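Local structure of autolysin E (Staphylococcus aureus, 4PI8) at residues 58-63 / 175-180. The protein probably cleaves the glycan strands of bacterial peptidoglycan as a cell-wall glycosidase of the lysozyme clan. The protein carries 1 engineered substitution. Numbering follows the deposited sequence.
Sequences DITEKV and NQLNLY
A single backbone hydrogen bond, flanked by aliphatic side chains, joins I59 to L177 where the loop between helices 38-45 and 67-74 meets the turn leading into helix 179-184. I59 N donates to L177 O over 3.0 Å, and the carbonyl points almost straight at the donor, with a C=O...N angle of 171°. The same oxygen also receives a CA-H...O contact from D58 CA at 3.5 Å, while I59 CG1 lies 3.3 Å from it. With chi1 at 49°, CG1 sits between the backbone N and carbonyl carbon of I59, and the extended chi2 brings CD1 to 4.1 Å from L179 CD2, the side chains crossing at about a right angle. T60 CG2 packs obliquely against L177 CD2 at 3.9 Å. An Asx turn shapes the donor loop: D58 OD1 takes T60 N on its anti side, tilted 27° from the carboxylate plane, and T60 OG1 through its syn lone pair. Across the contact, N178 OD1 N-caps helix 179-184 at Q181 N. F172 of helix 156-172 and M208 of helix 200-215 bury the I59 side. The chemistry implies a carbonyl held by one nearly linear bond, between a loop folded by an Asx turn and a capped helix start.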
ATOM      1  N   ASP A  58       1.533   5.634  12.355  1.00 14.55           N
ATOM      2  CA  ASP A  58       0.540   4.613  12.495  1.00 14.58           C
ATOM      3  C   ASP A  58      -0.653   4.965  11.609  1.00 15.22           C
ATOM      4  O   ASP A  58      -1.240   6.057  11.754  1.00 17.04           O
ATOM      5  CB  ASP A  58       0.136   4.573  13.974  1.00 15.75           C
ATOM      6  CG  ASP A  58      -0.912   3.591  14.297  1.00 19.17           C
ATOM      7  OD1 ASP A  58      -1.543   2.955  13.465  1.00 17.45           O
ATOM      8  OD2 ASP A  58      -1.167   3.382  15.549  1.00 24.27           O
ATOM      9  N   ILE A  59      -0.945   4.118  10.617  1.00 12.58           N
ATOM     10  CA  ILE A  59      -2.067   4.300   9.669  1.00 13.04           C
ATOM     11  C   ILE A  59      -3.283   3.482   9.991  1.00 12.87           C
ATOM     12  O   ILE A  59      -4.215   3.358   9.198  1.00 13.56           O
ATOM     13  CB  ILE A  59      -1.569   4.141   8.189  1.00 12.42           C
ATOM     14  CG1 ILE A  59      -0.745   2.859   8.040  1.00 12.57           C
ATOM     15  CG2 ILE A  59      -0.803   5.373   7.780  1.00 13.34           C
ATOM     16  CD1 ILE A  59      -0.398   2.483   6.632  1.00 12.41           C
ATOM     17  N   THR A  60      -3.302   2.966  11.226  1.00 13.46           N
ATOM     18  CA  THR A  60      -4.451   2.263  11.740  1.00 16.02           C
ATOM     19  C   THR A  60      -5.326   3.203  12.491  1.00 17.97           C
ATOM     20  O   THR A  60      -6.257   2.612  13.160  1.00 22.95           O
ATOM     21  CB  THR A  60      -4.037   1.057  12.640  1.00 19.53           C
ATOM     22  OG1 THR A  60      -3.643   1.557  13.942  1.00 21.57           O
ATOM     23  CG2 THR A  60      -2.962   0.294  12.047  1.00 21.23           C
ATOM     24  N   GLU A  61      -4.990   4.495  12.531  1.00 18.73           N
ATOM     25  CA  GLU A  61      -5.785   5.567  13.149  1.00 22.71           C
ATOM     26  C   GLU A  61      -6.413   6.400  12.043  1.00 23.58           C
ATOM     27  O   GLU A  61      -5.727   6.931  11.134  1.00 25.29           O
ATOM     28  CB  GLU A  61      -4.943   6.485  14.007  1.00 27.73           C
ATOM     29  CG  GLU A  61      -4.205   5.933  15.235  1.00 36.21           C
ATOM     30  CD  GLU A  61      -5.002   4.981  16.106  1.00 40.79           C
ATOM     31  OE1 GLU A  61      -6.256   5.031  16.141  1.00 49.50           O
ATOM     32  OE2 GLU A  61      -4.326   4.160  16.776  1.00 52.25           O
ATOM     33  N   LYS A  62      -7.689   6.618  12.210  1.00 16.57           N
ATOM     34  CA  LYS A  62      -8.531   7.321  11.245  1.00 16.39           C
ATOM     35  C   LYS A  62      -8.283   8.792  11.258  1.00 16.61           C
ATOM     36  O   LYS A  62      -7.686   9.332  12.228  1.00 18.55           O
ATOM     37  CB  LYS A  62      -9.945   7.040  11.533  1.00 16.00           C
ATOM     38  CG  LYS A  62     -10.259   5.550  11.456  1.00 16.10           C
ATOM     39  CD  LYS A  62     -11.719   5.237  11.700  1.00 17.05           C
ATOM     40  CE  LYS A  62     -12.068   5.442  13.169  1.00 17.06           C
ATOM     41  NZ  LYS A  62     -13.474   5.081  13.424  1.00 18.51           N
ATOM     42  N   VAL A  63      -8.695   9.453  10.186  1.00 14.43           N
ATOM     43  CA  VAL A  63      -8.522  10.883  10.081  1.00 15.03           C
ATOM     44  C   VAL A  63      -9.875  11.558   9.796  1.00 14.28           C
ATOM     45  O   VAL A  63     -10.766  10.990   9.152  1.00 14.72           O
ATOM     46  CB  VAL A  63      -7.469  11.332   9.051  1.00 15.31           C
ATOM     47  CG1 VAL A  63      -6.085  10.972   9.543  1.00 17.14           C
ATOM     48  CG2 VAL A  63      -7.766  10.775   7.690  1.00 16.15           C
ATOM     49  N   ASN A 175       0.548  -6.657  13.022  1.00 14.86           N
ATOM     50  CA  ASN A 175       1.463  -5.720  13.593  1.00 15.64           C
ATOM     51  C   ASN A 175       2.383  -5.001  12.603  1.00 14.56           C
ATOM     52  O   ASN A 175       3.430  -4.449  12.965  1.00 15.76           O
ATOM     53  CB  ASN A 175       2.294  -6.403  14.711  1.00 18.92           C
ATOM     54  CG  ASN A 175       2.925  -5.411  15.660  1.00 25.12           C
ATOM     55  OD1 ASN A 175       2.317  -4.374  16.017  1.00 26.68           O
ATOM     56  ND2 ASN A 175       4.166  -5.716  16.126  1.00 29.36           N
ATOM     57  N   GLN A 176       1.897  -4.865  11.367  1.00 13.50           N
ATOM     58  CA  GLN A 176       2.565  -4.011  10.352  1.00 13.03           C
ATOM     59  C   GLN A 176       1.619  -2.800  10.219  1.00 13.18           C
ATOM     60  O   GLN A 176       0.681  -2.833   9.446  1.00 14.71           O
ATOM     61  CB  GLN A 176       2.745  -4.801   9.066  1.00 12.66           C
ATOM     62  CG  GLN A 176       3.740  -5.935   9.191  1.00 13.48           C
ATOM     63  CD  GLN A 176       3.779  -6.834   7.967  1.00 13.60           C
ATOM     64  OE1 GLN A 176       3.022  -7.798   7.866  1.00 14.01           O
ATOM     65  NE2 GLN A 176       4.599  -6.520   7.023  1.00 12.84           N
ATOM     66  N   LEU A 177       1.899  -1.790  11.028  1.00 12.29           N
ATOM     67  CA  LEU A 177       1.005  -0.685  11.313  1.00 13.72           C
ATOM     68  C   LEU A 177       1.374   0.596  10.606  1.00 12.08           C
ATOM     69  O   LEU A 177       0.627   1.584  10.730  1.00 13.46           O
ATOM     70  CB  LEU A 177       0.997  -0.398  12.833  1.00 17.08           C
ATOM     71  CG  LEU A 177       0.818  -1.597  13.756  1.00 18.59           C
ATOM     72  CD1 LEU A 177       0.753  -1.015  15.201  1.00 22.11           C
ATOM     73  CD2 LEU A 177      -0.444  -2.313  13.385  1.00 19.02           C
ATOM     74  N   ASN A 178       2.516   0.634   9.979  1.00 11.48           N
ATOM     75  CA  ASN A 178       2.966   1.798   9.217  1.00 11.61           C
ATOM     76  C   ASN A 178       3.593   1.363   7.935  1.00 11.41           C
ATOM     77  O   ASN A 178       3.818   0.148   7.689  1.00 11.54           O
ATOM     78  CB  ASN A 178       3.810   2.711  10.083  1.00 12.57           C
ATOM     79  CG  ASN A 178       5.133   2.122  10.474  1.00 13.13           C
ATOM     80  OD1 ASN A 178       5.779   1.388   9.731  1.00 13.25           O
ATOM     81  ND2 ASN A 178       5.581   2.531  11.685  1.00 14.27           N
ATOM     82  N   LEU A 179       3.843   2.317   7.024  1.00 11.67           N
ATOM     83  CA  LEU A 179       4.346   1.936   5.735  1.00 11.72           C
ATOM     84  C   LEU A 179       5.673   1.187   5.764  1.00 11.54           C
ATOM     85  O   LEU A 179       5.937   0.258   5.028  1.00 10.91           O
ATOM     86  CB  LEU A 179       4.455   3.153   4.780  1.00 12.21           C
ATOM     87  CG  LEU A 179       3.111   3.813   4.400  1.00 12.06           C
ATOM     88  CD1 LEU A 179       3.396   5.167   3.796  1.00 13.41           C
ATOM     89  CD2 LEU A 179       2.252   2.980   3.500  1.00 12.73           C
ATOM     90  N   TYR A 180       6.565   1.706   6.615  1.00 12.49           N
ATOM     91  CA  TYR A 180       7.880   1.055   6.791  1.00 11.32           C
ATOM     92  C   TYR A 180       7.733  -0.434   7.156  1.00 11.33           C
ATOM     93  O   TYR A 180       8.403  -1.270   6.599  1.00 12.01           O
ATOM     94  CB  TYR A 180       8.713   1.779   7.862  1.00 12.34           C
ATOM     95  CG  TYR A 180      10.127   1.248   7.904  1.00 12.70           C
ATOM     96  CD1 TYR A 180      11.088   1.688   7.024  1.00 13.08           C
ATOM     97  CD2 TYR A 180      10.501   0.270   8.795  1.00 14.07           C
ATOM     98  CE1 TYR A 180      12.363   1.159   7.010  1.00 13.85           C
ATOM     99  CE2 TYR A 180      11.787  -0.268   8.763  1.00 14.70           C
ATOM    100  CZ  TYR A 180      12.700   0.189   7.892  1.00 14.89           C
ATOM    101  OH  TYR A 180      13.988  -0.387   7.855  1.00 16.28           O
TER